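Local coordinates for protein Xaa-Pro dipeptidase (Pyrococcus horikoshii, PDB 1WY2) that probably hydrolyses dipeptides that carry proline in the C-terminal position, as a two-metal peptidase of the M24B family, at residues G42-I47 and D79-A84; L59-A64 and I70-F75; I211-L216 and S222-T227; E330-I335 and K341-T346. One frame throughout, in Å; residues are numbered along the deposited sequence.

Interaction 1: residues G42-I47 and D79-A84; sequences GGYILI and DEFYKA
Tyr44 and Phe81 meet with their side chains crossing at about a right angle, and Phe81 pushes the far rim of its ring against the base of the tyrosine, well short of the hydroxyl. The nearest pair is Tyr44 CB and Phe81 CE1 at 3.6 Å, and Phe81 CZ comes 3.9 Å from Tyr44 CG. The ring planes are inclined by 33° with their centroids 4.8 Å apart, an oblique aromatic pair, neither a stack nor T-shaped. Tyr44 CD1 lies over one face of the phenylalanine ring, whereas Phe81 CZ approaches the tyrosine ring on a slant. What carries Phe81 across is its first torsion: with CG anti to the backbone N (chi1 174°), the ring stands off helix 78-85 and reaches strand 44-48.

Two residues along the strand, Leu46 points to the same helix. Its CD2 branch comes within 4.2 Å of Ala84 O, a looser touch about one helical turn beyond Phe81. Neighbours fill in around these groups: Phe101 of helix 99-108 lies nearly parallel to the Tyr44 ring, Phe81 also rests on Leu24 of strand 22-25, and both Leu46 and Ala84 pack on Tyr55.

No hydrogen bond or salt bridge joins the two segments. Between them the contact therefore rests on the fit of rings and aliphatic branches, not on directional polar bonds.

Interaction 2: residues L59-A64 and I70-F75; sequences LEYEMA and IPVEKF
Tyr61 faces Lys74 and Ala64 faces Val72 as helix 59-64 runs nearly antiparallel to strand 72-75, the axes 166° apart in direction and 8.1 Å apart at their closest. Lys74 lays its aliphatic chain over one face of the Tyr61 ring. CD sits 3.6 Å from the ring centroid and 17° off the normal, a CH-pi contact, while CB covers the inner rim at 3.4 Å from Tyr61 CD1. The lysine can follow the ring because CG lies between the backbone N and the carbonyl carbon (chi1 66°) and the chain bends again at chi2. Its NZ ends 3.6 Å from Tyr61 OH, so ammonium and phenol are carried to the same end of the pair.

The ring is also met at its edge, in plane, by Val72 O, 3.6 Å from Tyr61 CE1. Val72 CG1 touches both helix residues, 3.8 Å from Tyr61 CD1 and 4.0 Å from Ala64 CB, and its CG2 leans on the Ala64 carbonyl. Exchanging Tyr61 for an alanine would probably leave the Lys74 chain with no ring to lie on, free to swing, and uncover one side of Val72.

At the start of the segment, Leu59 and Glu60 pack on Asn282 and His195 of the second subunit. Strand 51-57, helix 58-67 and strand 72-75 form a beta-alpha-beta crossover, in which the helix returns the chain so that strand 72-75 can lie parallel to strand 51-57 as an outermost strand of the N-terminal domain's mixed sheet.

Interaction 3: residues I211-L216 and S222-T227; sequences IDLGAL and SDITRT. With ZN (zinc ion), chain D; ZN (zinc ion), chain E.
Two carboxylate oxygens, Asp212 OD1 and Asp223 OD1, stand only 3.1 Å apart with no hydrogen bond between them, because both bind the zinc ion of chain D, each at 2.0 Å. The carboxylate planes are nearly coplanar, 25° apart. Asp223 then bridges: its OD2 holds the zinc ion of chain E at 2.1 Å, in a site to which His287, Glu316 and Glu330 also contribute. Cobalt is the recognised cofactor here. Asp212 OD2 is salt-bridged to Arg328, and Thr225 OG1 is hydrogen-bonded to Glu330, so second-shell groups steady the ligands.

The backbones that carry these ligands form an antiparallel hairpin. Ile211 with Arg226 and Leu213 with Ile224 are hydrogen-bonded pairs; between them Asp212 and Thr225, a non-hydrogen-bonded pair, bring their CA atoms to 4.1 Å. Past Gly214, where a CB would run into Ser222 O, a side chain replaces the backbone acceptor: Ser222 OG, turned between its own N and carbonyl carbon (chi1 55°), takes the Ala215 N-H at 2.8 Å.

Leu213, Ser222 and Ile224 pack on helix 130-153, while Ile211 and the zinc ligand Asp212 touch strand 184-187, placing the hairpin within the pita-bread fold of M24 peptidases.

Interaction 4: residues E330-I335 and K341-T346; sequences EDTILI and KRLTKT. With ZN (zinc ion), chain D; ZN (zinc ion), chain E.
Asp331 and Arg342 pair across the beta hairpin of strands 325-336 and 339-342. Among the backbone bonds, Leu334 and Lys341 form a hydrogen-bonded pair, each N to the other's O at 2.8 Å; further on Leu343 N bonds to Thr332 O.

The ionic group is a side-on grip. Arg342, bent at chi3 (60°), gives NE to Asp331 OD2 at 2.9 Å from above the carboxylate plane and NH2 to OD1 at 3.3 Å on the syn side but tilted from that plane, the carboxylate and guanidinium planes being 59° apart. NH2 also reaches Thr346 O in the guanidinium plane, and Arg226 is a second salt-bridge partner of OD1. A leucine in place of Arg342 would probably leave Asp331 with one arginine fewer and Thr346 O without one of its two donors, the other being Arg226.

Apolar contacts come from Leu343, whose CD2 lies 4.0 Å from Leu334 CB and CD1 against Thr332 CG2, next to helix 130-153. For the metals, Glu330 OE1 binds the zinc ion of chain D and is also hydrogen-bonded to Thr225 OG1, while OE2 binds the zinc ion of chain E.

Thr344 OG1 does double duty, donating to Asp331 OD1 at 2.7 Å and accepting from Thr332 N at 3.0 Å.

How the interactions relate
The four contacts fall into two clusters. Interactions 1 and 2 belong to the N-terminal domain, centres 11 Å apart: strand 72-75 leads into helix 78-85, both reach the same sheet, and Ile45 CG2 packs on Ile70 CD1 at 3.8 Å. Interactions 3 and 4, also 11 Å between centres, are the two hairpins of the catalytic domain that share both zinc ions. They are stitched beside the metals by probable hydrogen bonds, Thr225 OG1 to Glu330 OE1 and Asp223 O to Thr332 OG1, each 2.7 Å. Interactions 1 and 2 do not touch these zinc-binding hairpins: interaction 2 stays about 15 Å from interaction 3 at nearest atoms.

Interaction 1: residues G42-I47 and D79-A84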
loop_
_atom_site.group_PDB
_atom_site.type_symbol
_atom_site.label_atom_id
_atom_site.label_comp_id
_atom_site.label_asym_id
_atom_site.label_seq_id
_atom_site.Cartn_x
_atom_site.Cartn_y
_atom_site.Cartn_z
ATOM N N GLY A 42 -13.959 -4.424 -0.492
ATOM C CA GLY A 42 -13.678 -5.593 -1.321
ATOM C C GLY A 42 -14.606 -5.784 -2.531
ATOM O O GLY A 42 -15.727 -6.270 -2.436
ATOM N N GLY A 43 -14.102 -5.337 -3.703
ATOM C CA GLY A 43 -14.855 -5.529 -4.932
ATOM C C GLY A 43 -14.405 -6.794 -5.669
ATOM O O GLY A 43 -13.227 -7.109 -5.754
ATOM N N TYR A 44 -15.365 -7.556 -6.187
ATOM C CA TYR A 44 -15.049 -8.798 -6.879
ATOM C C TYR A 44 -15.814 -8.909 -8.186
ATOM O O TYR A 44 -17.040 -8.828 -8.197
ATOM C CB TYR A 44 -15.400 -10.011 -6.013
ATOM C CG TYR A 44 -14.887 -9.932 -4.595
ATOM C CD1 TYR A 44 -15.645 -9.330 -3.591
ATOM C CD2 TYR A 44 -13.635 -10.442 -4.260
ATOM C CE1 TYR A 44 -15.167 -9.239 -2.286
ATOM C CE2 TYR A 44 -13.148 -10.356 -2.959
ATOM C CZ TYR A 44 -13.919 -9.754 -1.978
ATOM O OH TYR A 44 -13.443 -9.666 -0.688
ATOM N N ILE A 45 -15.092 -9.089 -9.287
ATOM C CA ILE A 45 -15.738 -9.249 -10.583
ATOM C C ILE A 45 -15.800 -10.735 -10.907
ATOM O O ILE A 45 -14.788 -11.436 -10.836
ATOM C CB ILE A 45 -14.957 -8.553 -11.718
ATOM C CG1 ILE A 45 -14.799 -7.061 -11.419
ATOM C CG2 ILE A 45 -15.698 -8.743 -13.044
ATOM C CD1 ILE A 45 -14.008 -6.309 -12.471
ATOM N N LEU A 46 -16.992 -11.222 -11.237
ATOM C CA LEU A 46 -17.157 -12.624 -11.601
ATOM C C LEU A 46 -17.530 -12.664 -13.077
ATOM O O LEU A 46 -18.541 -12.090 -13.486
ATOM C CB LEU A 46 -18.261 -13.283 -10.768
ATOM C CG LEU A 46 -18.463 -14.780 -11.025
ATOM C CD1 LEU A 46 -17.183 -15.537 -10.700
ATOM C CD2 LEU A 46 -19.617 -15.294 -10.180
ATOM N N ILE A 47 -16.707 -13.338 -13.871
ATOM C CA ILE A 47 -16.939 -13.446 -15.305
ATOM C C ILE A 47 -17.286 -14.875 -15.708
ATOM O O ILE A 47 -16.572 -15.819 -15.356
ATOM C CB ILE A 47 -15.684 -13.005 -16.097
ATOM C CG1 ILE A 47 -15.379 -11.532 -15.809
ATOM C CG2 ILE A 47 -15.902 -13.216 -17.591
ATOM C CD1 ILE A 47 -14.021 -11.070 -16.312
ATOM N N ASP A 79 -21.202 -14.626 2.665
ATOM C CA ASP A 79 -21.916 -15.858 2.348
ATOM C C ASP A 79 -22.769 -15.667 1.101
ATOM O O ASP A 79 -22.985 -16.606 0.334
ATOM C CB ASP A 79 -22.797 -16.285 3.523
ATOM C CG ASP A 79 -21.991 -16.601 4.769
ATOM O OD1 ASP A 79 -21.075 -17.448 4.689
ATOM O OD2 ASP A 79 -22.275 -16.005 5.828
ATOM N N GLU A 80 -23.250 -14.443 0.904
ATOM C CA GLU A 80 -24.072 -14.114 -0.254
ATOM C C GLU A 80 -23.213 -14.186 -1.512
ATOM O O GLU A 80 -23.672 -14.615 -2.573
ATOM C CB GLU A 80 -24.651 -12.708 -0.106
ATOM C CG GLU A 80 -25.543 -12.527 1.111
ATOM C CD GLU A 80 -25.987 -11.089 1.294
ATOM O OE1 GLU A 80 -26.597 -10.526 0.358
ATOM O OE2 GLU A 80 -25.724 -10.520 2.373
ATOM N N PHE A 81 -21.961 -13.759 -1.381
ATOM C CA PHE A 81 -21.022 -13.778 -2.495
ATOM C C PHE A 81 -20.693 -15.216 -2.878
ATOM O O PHE A 81 -20.792 -15.599 -4.044
ATOM C CB PHE A 81 -19.731 -13.041 -2.118
ATOM C CG PHE A 81 -18.657 -13.130 -3.167
ATOM C CD1 PHE A 81 -18.826 -12.521 -4.408
ATOM C CD2 PHE A 81 -17.492 -13.851 -2.928
ATOM C CE1 PHE A 81 -17.850 -12.633 -5.397
ATOM C CE2 PHE A 81 -16.510 -13.969 -3.912
ATOM C CZ PHE A 81 -16.690 -13.360 -5.148
ATOM N N TYR A 82 -20.307 -16.013 -1.886
ATOM C CA TYR A 82 -19.956 -17.408 -2.125
ATOM C C TYR A 82 -21.106 -18.199 -2.732
ATOM O O TYR A 82 -20.885 -19.136 -3.498
ATOM C CB TYR A 82 -19.502 -18.066 -0.820
ATOM C CG TYR A 82 -18.232 -17.467 -0.261
ATOM C CD1 TYR A 82 -17.061 -17.448 -1.016
ATOM C CD2 TYR A 82 -18.203 -16.902 1.014
ATOM C CE1 TYR A 82 -15.890 -16.882 -0.519
ATOM C CE2 TYR A 82 -17.035 -16.331 1.522
ATOM C CZ TYR A 82 -15.884 -16.325 0.749
ATOM O OH TYR A 82 -14.727 -15.761 1.237
ATOM N N LYS A 83 -22.334 -17.823 -2.390
ATOM C CA LYS A 83 -23.501 -18.513 -2.921
ATOM C C LYS A 83 -23.575 -18.307 -4.432
ATOM O O LYS A 83 -23.975 -19.203 -5.174
ATOM C CB LYS A 83 -24.779 -17.993 -2.260
ATOM C CG LYS A 83 -26.033 -18.735 -2.695
ATOM C CD LYS A 83 -27.241 -18.324 -1.872
ATOM C CE LYS A 83 -28.465 -19.142 -2.254
ATOM N NZ LYS A 83 -29.641 -18.807 -1.405
ATOM N N ALA A 84 -23.180 -17.119 -4.879
ATOM C CA ALA A 84 -23.193 -16.789 -6.298
ATOM C C ALA A 84 -22.171 -17.634 -7.054
ATOM O O ALA A 84 -22.329 -17.901 -8.246
ATOM C CB ALA A 84 -22.891 -15.308 -6.487
#

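Interaction 2: residues L59-A64 and I70-F75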
loop_
_atom_site.group_PDB
_atom_site.type_symbol
_atom_site.label_atom_id
_atom_site.label_comp_id
_atom_site.label_asym_id
_atom_site.label_seq_id
_atom_site.Cartn_x
_atom_site.Cartn_y
_atom_site.Cartn_z
ATOM N N LEU A 59 -21.395 -0.720 1.608
ATOM C CA LEU A 59 -20.693 0.556 1.721
ATOM C C LEU A 59 -19.884 0.907 0.473
ATOM O O LEU A 59 -19.001 1.763 0.521
ATOM C CB LEU A 59 -19.762 0.539 2.938
ATOM C CG LEU A 59 -20.415 0.445 4.321
ATOM C CD1 LEU A 59 -19.334 0.309 5.389
ATOM C CD2 LEU A 59 -21.268 1.681 4.574
ATOM N N GLU A 60 -20.188 0.247 -0.642
ATOM C CA GLU A 60 -19.480 0.497 -1.895
ATOM C C GLU A 60 -20.422 0.490 -3.087
ATOM O O GLU A 60 -20.070 0.958 -4.170
ATOM C CB GLU A 60 -18.401 -0.569 -2.111
ATOM C CG GLU A 60 -17.266 -0.512 -1.114
ATOM C CD GLU A 60 -16.436 0.744 -1.265
ATOM O OE1 GLU A 60 -17.019 1.847 -1.297
ATOM O OE2 GLU A 60 -15.199 0.632 -1.347
ATOM N N TYR A 61 -21.623 -0.038 -2.876
ATOM C CA TYR A 61 -22.624 -0.154 -3.930
ATOM C C TYR A 61 -22.931 1.112 -4.725
ATOM O O TYR A 61 -22.767 1.138 -5.944
ATOM C CB TYR A 61 -23.928 -0.702 -3.352
ATOM C CG TYR A 61 -24.985 -0.948 -4.402
ATOM C CD1 TYR A 61 -24.800 -1.917 -5.389
ATOM C CD2 TYR A 61 -26.159 -0.198 -4.426
ATOM C CE1 TYR A 61 -25.759 -2.132 -6.376
ATOM C CE2 TYR A 61 -27.125 -0.405 -5.408
ATOM C CZ TYR A 61 -26.918 -1.373 -6.380
ATOM O OH TYR A 61 -27.867 -1.573 -7.358
ATOM N N GLU A 62 -23.385 2.155 -4.041
ATOM C CA GLU A 62 -23.738 3.400 -4.712
ATOM C C GLU A 62 -22.657 3.969 -5.627
ATOM O O GLU A 62 -22.938 4.341 -6.767
ATOM C CB GLU A 62 -24.152 4.452 -3.681
ATOM C CG GLU A 62 -25.449 4.118 -2.955
ATOM C CD GLU A 62 -26.605 3.861 -3.910
ATOM O OE1 GLU A 62 -26.914 4.753 -4.731
ATOM O OE2 GLU A 62 -27.207 2.768 -3.839
ATOM N N MET A 63 -21.426 4.042 -5.135
ATOM C CA MET A 63 -20.335 4.579 -5.935
ATOM C C MET A 63 -19.968 3.641 -7.080
ATOM O O MET A 63 -19.707 4.089 -8.197
ATOM C CB MET A 63 -19.106 4.829 -5.057
ATOM C CG MET A 63 -17.953 5.491 -5.793
ATOM S SD MET A 63 -18.454 7.034 -6.587
ATOM C CE MET A 63 -18.506 8.140 -5.167
ATOM N N ALA A 64 -19.954 2.341 -6.799
ATOM C CA ALA A 64 -19.620 1.345 -7.812
ATOM C C ALA A 64 -20.642 1.405 -8.939
ATOM O O ALA A 64 -20.290 1.391 -10.120
ATOM C CB ALA A 64 -19.602 -0.049 -7.189
ATOM N N ILE A 70 -20.022 -2.374 -15.873
ATOM C CA ILE A 70 -20.637 -3.699 -15.851
ATOM C C ILE A 70 -21.639 -3.742 -14.696
ATOM O O ILE A 70 -21.497 -3.009 -13.721
ATOM C CB ILE A 70 -19.591 -4.832 -15.669
ATOM C CG1 ILE A 70 -18.892 -4.705 -14.317
ATOM C CG2 ILE A 70 -18.571 -4.781 -16.797
ATOM C CD1 ILE A 70 -17.997 -5.890 -13.992
ATOM N N PRO A 71 -22.670 -4.595 -14.798
ATOM C CA PRO A 71 -23.701 -4.729 -13.762
ATOM C C PRO A 71 -23.127 -4.884 -12.359
ATOM O O PRO A 71 -22.227 -5.694 -12.137
ATOM C CB PRO A 71 -24.473 -5.964 -14.207
ATOM C CG PRO A 71 -24.394 -5.870 -15.695
ATOM C CD PRO A 71 -22.947 -5.501 -15.927
ATOM N N VAL A 72 -23.661 -4.112 -11.416
ATOM C CA VAL A 72 -23.197 -4.161 -10.034
ATOM C C VAL A 72 -24.225 -4.800 -9.109
ATOM O O VAL A 72 -25.408 -4.461 -9.152
ATOM C CB VAL A 72 -22.885 -2.745 -9.501
ATOM C CG1 VAL A 72 -22.323 -2.834 -8.087
ATOM C CG2 VAL A 72 -21.906 -2.042 -10.425
ATOM N N GLU A 73 -23.760 -5.735 -8.286
ATOM C CA GLU A 73 -24.601 -6.430 -7.314
ATOM C C GLU A 73 -23.992 -6.221 -5.933
ATOM O O GLU A 73 -22.782 -6.364 -5.755
ATOM C CB GLU A 73 -24.653 -7.930 -7.617
ATOM C CG GLU A 73 -25.512 -8.314 -8.809
ATOM C CD GLU A 73 -26.990 -8.111 -8.546
ATOM O OE1 GLU A 73 -27.497 -8.677 -7.553
ATOM O OE2 GLU A 73 -27.644 -7.390 -9.328
ATOM N N LYS A 74 -24.822 -5.878 -4.955
ATOM C CA LYS A 74 -24.319 -5.665 -3.606
ATOM C C LYS A 74 -24.682 -6.833 -2.704
ATOM O O LYS A 74 -25.664 -7.536 -2.947
ATOM C CB LYS A 74 -24.872 -4.362 -3.016
ATOM C CG LYS A 74 -26.378 -4.345 -2.778
ATOM C CD LYS A 74 -27.166 -4.263 -4.076
ATOM C CE LYS A 74 -28.658 -4.100 -3.800
ATOM N NZ LYS A 74 -29.447 -3.918 -5.051
ATOM N N PHE A 75 -23.873 -7.044 -1.673
ATOM C CA PHE A 75 -24.109 -8.116 -0.716
ATOM C C PHE A 75 -23.852 -7.594 0.692
ATOM O O PHE A 75 -23.030 -6.699 0.889
ATOM C CB PHE A 75 -23.206 -9.320 -1.022
ATOM C CG PHE A 75 -21.733 -9.022 -0.944
ATOM C CD1 PHE A 75 -21.085 -8.946 0.286
ATOM C CD2 PHE A 75 -20.991 -8.818 -2.105
ATOM C CE1 PHE A 75 -19.721 -8.673 0.360
ATOM C CE2 PHE A 75 -19.627 -8.545 -2.043
ATOM C CZ PHE A 75 -18.990 -8.473 -0.806
#

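Interaction 3: residues I211-L216 and S222-T227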
loop_
_atom_site.group_PDB
_atom_site.type_symbol
_atom_site.label_atom_id
_atom_site.label_comp_id
_atom_site.label_asym_id
_atom_site.label_seq_id
_atom_site.Cartn_x
_atom_site.Cartn_y
_atom_site.Cartn_z
ATOM N N ILE A 211 17.427 11.115 -5.961
ATOM C CA ILE A 211 16.033 11.547 -5.863
ATOM C C ILE A 211 15.188 10.621 -6.735
ATOM O O ILE A 211 15.234 10.705 -7.960
ATOM C CB ILE A 211 15.880 12.997 -6.377
ATOM C CG1 ILE A 211 16.859 13.915 -5.635
ATOM C CG2 ILE A 211 14.444 13.480 -6.180
ATOM C CD1 ILE A 211 17.095 15.248 -6.327
ATOM N N ASP A 212 14.425 9.737 -6.099
ATOM C CA ASP A 212 13.576 8.780 -6.810
ATOM C C ASP A 212 12.147 9.014 -6.323
ATOM O O ASP A 212 11.843 8.831 -5.144
ATOM C CB ASP A 212 14.029 7.348 -6.485
ATOM C CG ASP A 212 13.431 6.302 -7.415
ATOM O OD1 ASP A 212 12.383 6.558 -8.046
ATOM O OD2 ASP A 212 14.012 5.198 -7.496
ATOM N N LEU A 213 11.273 9.426 -7.232
ATOM C CA LEU A 213 9.895 9.711 -6.865
ATOM C C LEU A 213 8.960 9.454 -8.033
ATOM O O LEU A 213 9.396 9.164 -9.151
ATOM C CB LEU A 213 9.781 11.176 -6.402
ATOM C CG LEU A 213 10.216 12.273 -7.384
ATOM C CD1 LEU A 213 9.095 12.558 -8.373
ATOM C CD2 LEU A 213 10.568 13.549 -6.620
ATOM N N GLY A 214 7.664 9.555 -7.771
ATOM C CA GLY A 214 6.698 9.333 -8.828
ATOM C C GLY A 214 5.333 9.814 -8.394
ATOM O O GLY A 214 5.072 9.972 -7.204
ATOM N N ALA A 215 4.456 10.049 -9.358
ATOM C CA ALA A 215 3.118 10.509 -9.039
ATOM C C ALA A 215 2.063 9.528 -9.519
ATOM O O ALA A 215 2.204 8.925 -10.583
ATOM C CB ALA A 215 2.875 11.876 -9.674
ATOM N N LEU A 216 1.021 9.360 -8.712
ATOM C CA LEU A 216 -0.111 8.517 -9.077
ATOM C C LEU A 216 -1.076 9.591 -9.561
ATOM O O LEU A 216 -1.465 10.469 -8.790
ATOM C CB LEU A 216 -0.685 7.803 -7.851
ATOM C CG LEU A 216 -2.012 7.067 -8.080
ATOM C CD1 LEU A 216 -1.847 6.021 -9.174
ATOM C CD2 LEU A 216 -2.472 6.418 -6.784
ATOM N N SER A 222 3.960 7.124 -12.521
ATOM C CA SER A 222 5.152 7.672 -13.164
ATOM C C SER A 222 6.312 7.306 -12.236
ATOM O O SER A 222 6.103 7.009 -11.057
ATOM C CB SER A 222 5.047 9.192 -13.327
ATOM O OG SER A 222 4.778 9.826 -12.091
ATOM N N ASP A 223 7.530 7.332 -12.756
ATOM C CA ASP A 223 8.687 6.940 -11.958
ATOM C C ASP A 223 9.922 7.606 -12.546
ATOM O O ASP A 223 10.185 7.485 -13.742
ATOM C CB ASP A 223 8.813 5.412 -12.021
ATOM C CG ASP A 223 9.722 4.841 -10.959
ATOM O OD1 ASP A 223 10.378 5.612 -10.226
ATOM O OD2 ASP A 223 9.769 3.597 -10.871
ATOM N N ILE A 224 10.676 8.311 -11.709
ATOM C CA ILE A 224 11.871 9.000 -12.180
ATOM C C ILE A 224 12.935 9.094 -11.087
ATOM O O ILE A 224 12.612 9.198 -9.909
ATOM C CB ILE A 224 11.508 10.436 -12.660
ATOM C CG1 ILE A 224 12.728 11.126 -13.269
ATOM C CG2 ILE A 224 10.985 11.263 -11.488
ATOM C CD1 ILE A 224 12.442 12.541 -13.783
ATOM N N THR A 225 14.203 9.023 -11.485
ATOM C CA THR A 225 15.311 9.154 -10.543
ATOM C C THR A 225 16.395 10.026 -11.153
ATOM O O THR A 225 16.805 9.822 -12.295
ATOM C CB THR A 225 16.001 7.807 -10.187
ATOM O OG1 THR A 225 15.060 6.898 -9.608
ATOM C CG2 THR A 225 17.122 8.049 -9.170
ATOM N N ARG A 226 16.849 11.009 -10.391
ATOM C CA ARG A 226 17.943 11.865 -10.833
ATOM C C ARG A 226 18.901 11.942 -9.656
ATOM O O ARG A 226 18.479 11.922 -8.502
ATOM C CB ARG A 226 17.452 13.271 -11.191
ATOM C CG ARG A 226 16.642 13.340 -12.479
ATOM C CD ARG A 226 17.499 13.052 -13.709
ATOM N NE ARG A 226 16.701 13.099 -14.932
ATOM C CZ ARG A 226 15.984 12.080 -15.396
ATOM N NH1 ARG A 226 15.971 10.915 -14.750
ATOM N NH2 ARG A 226 15.256 12.234 -16.492
ATOM N N THR A 227 20.192 12.007 -9.946
ATOM C CA THR A 227 21.181 12.102 -8.885
ATOM C C THR A 227 21.940 13.401 -9.089
ATOM O O THR A 227 22.288 13.749 -10.217
ATOM C CB THR A 227 22.173 10.920 -8.926
ATOM O OG1 THR A 227 21.468 9.694 -8.691
ATOM C CG2 THR A 227 23.256 11.084 -7.859
HETATM ZN ZN ZN D . 12.091 5.048 -9.338
HETATM ZN ZN ZN E . 11.531 2.409 -10.972
#

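Interaction 4: residues E330-I335 and K341-T346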
loop_
_atom_site.group_PDB
_atom_site.type_symbol
_atom_site.label_atom_id
_atom_site.label_comp_id
_atom_site.label_asym_id
_atom_site.label_seq_id
_atom_site.Cartn_x
_atom_site.Cartn_y
_atom_site.Cartn_z
ATOM N N GLU A 330 17.062 7.290 -13.673
ATOM C CA GLU A 330 15.900 6.552 -14.151
ATOM C C GLU A 330 14.892 7.367 -14.949
ATOM O O GLU A 330 14.543 8.486 -14.569
ATOM C CB GLU A 330 15.178 5.923 -12.950
ATOM C CG GLU A 330 13.752 5.462 -13.240
ATOM C CD GLU A 330 13.054 4.884 -12.027
ATOM O OE1 GLU A 330 13.257 5.409 -10.912
ATOM O OE2 GLU A 330 12.285 3.916 -12.197
ATOM N N ASP A 331 14.431 6.789 -16.055
ATOM C CA ASP A 331 13.412 7.409 -16.904
ATOM C C ASP A 331 12.292 6.400 -17.103
ATOM O O ASP A 331 12.519 5.195 -17.033
ATOM C CB ASP A 331 13.945 7.729 -18.312
ATOM C CG ASP A 331 14.695 9.038 -18.387
ATOM O OD1 ASP A 331 14.220 10.036 -17.810
ATOM O OD2 ASP A 331 15.754 9.066 -19.054
ATOM N N THR A 332 11.083 6.900 -17.341
ATOM C CA THR A 332 9.962 6.028 -17.667
ATOM C C THR A 332 9.919 6.246 -19.173
ATOM O O THR A 332 9.951 7.394 -19.626
ATOM C CB THR A 332 8.638 6.505 -17.049
ATOM O OG1 THR A 332 8.667 6.286 -15.634
ATOM C CG2 THR A 332 7.458 5.732 -17.644
ATOM N N ILE A 333 9.889 5.170 -19.949
ATOM C CA ILE A 333 9.868 5.316 -21.398
ATOM C C ILE A 333 8.776 4.496 -22.054
ATOM O O ILE A 333 8.259 3.539 -21.477
ATOM C CB ILE A 333 11.223 4.912 -22.035
ATOM C CG1 ILE A 333 11.453 3.406 -21.881
ATOM C CG2 ILE A 333 12.362 5.700 -21.379
ATOM C CD1 ILE A 333 12.634 2.878 -22.690
ATOM N N LEU A 334 8.433 4.895 -23.271
ATOM C CA LEU A 334 7.421 4.220 -24.061
ATOM C C LEU A 334 8.112 3.575 -25.256
ATOM O O LEU A 334 8.945 4.205 -25.912
ATOM C CB LEU A 334 6.384 5.231 -24.561
ATOM C CG LEU A 334 5.446 4.746 -25.672
ATOM C CD1 LEU A 334 4.494 3.691 -25.128
ATOM C CD2 LEU A 334 4.672 5.927 -26.225
ATOM N N ILE A 335 7.785 2.317 -25.531
ATOM C CA ILE A 335 8.366 1.635 -26.675
ATOM C C ILE A 335 7.532 2.024 -27.893
ATOM O O ILE A 335 6.305 1.891 -27.892
ATOM C CB ILE A 335 8.346 0.099 -26.493
ATOM C CG1 ILE A 335 9.123 -0.284 -25.227
ATOM C CG2 ILE A 335 8.950 -0.588 -27.716
ATOM C CD1 ILE A 335 10.572 0.198 -25.201
ATOM N N LYS A 341 10.475 6.515 -26.577
ATOM C CA LYS A 341 10.172 7.904 -26.268
ATOM C C LYS A 341 10.327 8.073 -24.761
ATOM O O LYS A 341 9.790 7.278 -23.987
ATOM C CB LYS A 341 8.736 8.251 -26.668
ATOM C CG LYS A 341 8.310 9.643 -26.220
ATOM C CD LYS A 341 6.845 9.924 -26.502
ATOM C CE LYS A 341 6.501 11.354 -26.112
ATOM N NZ LYS A 341 5.086 11.695 -26.402
ATOM N N ARG A 342 11.073 9.090 -24.342
ATOM C CA ARG A 342 11.251 9.342 -22.917
ATOM C C ARG A 342 10.032 10.111 -22.408
ATOM O O ARG A 342 9.788 11.242 -22.833
ATOM C CB ARG A 342 12.533 10.153 -22.676
ATOM C CG ARG A 342 13.818 9.387 -22.979
ATOM C CD ARG A 342 15.059 10.253 -22.765
ATOM N NE ARG A 342 15.161 10.742 -21.391
ATOM C CZ ARG A 342 15.328 12.021 -21.071
ATOM N NH1 ARG A 342 15.413 12.939 -22.027
ATOM N NH2 ARG A 342 15.410 12.383 -19.799
ATOM N N LEU A 343 9.257 9.499 -21.511
ATOM C CA LEU A 343 8.069 10.164 -20.978
ATOM C C LEU A 343 8.484 11.150 -19.892
ATOM O O LEU A 343 7.855 12.194 -19.717
ATOM C CB LEU A 343 7.069 9.131 -20.448
ATOM C CG LEU A 343 6.613 8.108 -21.500
ATOM C CD1 LEU A 343 5.552 7.198 -20.895
ATOM C CD2 LEU A 343 6.050 8.825 -22.727
ATOM N N THR A 344 9.540 10.806 -19.154
ATOM C CA THR A 344 10.091 11.705 -18.148
ATOM C C THR A 344 11.141 12.459 -18.959
ATOM O O THR A 344 11.950 11.842 -19.655
ATOM C CB THR A 344 10.733 10.935 -16.975
ATOM O OG1 THR A 344 11.526 9.853 -17.476
ATOM C CG2 THR A 344 9.653 10.397 -16.054
ATOM N N LYS A 345 11.130 13.784 -18.883
ATOM C CA LYS A 345 12.037 14.585 -19.704
ATOM C C LYS A 345 13.098 15.427 -19.001
ATOM O O LYS A 345 13.857 16.138 -19.659
ATOM C CB LYS A 345 11.189 15.485 -20.606
ATOM C CG LYS A 345 10.110 14.716 -21.364
ATOM C CD LYS A 345 9.096 15.637 -22.024
ATOM C CE LYS A 345 7.964 14.833 -22.655
ATOM N NZ LYS A 345 6.930 15.719 -23.272
ATOM N N THR A 346 13.158 15.356 -17.679
ATOM C CA THR A 346 14.144 16.131 -16.931
ATOM C C THR A 346 15.565 15.815 -17.389
ATOM O O THR A 346 15.883 14.669 -17.704
ATOM C CB THR A 346 14.041 15.848 -15.421
ATOM O OG1 THR A 346 12.769 16.295 -14.938
ATOM C CG2 THR A 346 15.147 16.570 -14.664
HETATM ZN ZN ZN D . 12.091 5.048 -9.338
HETATM ZN ZN ZN E . 11.531 2.409 -10.972
#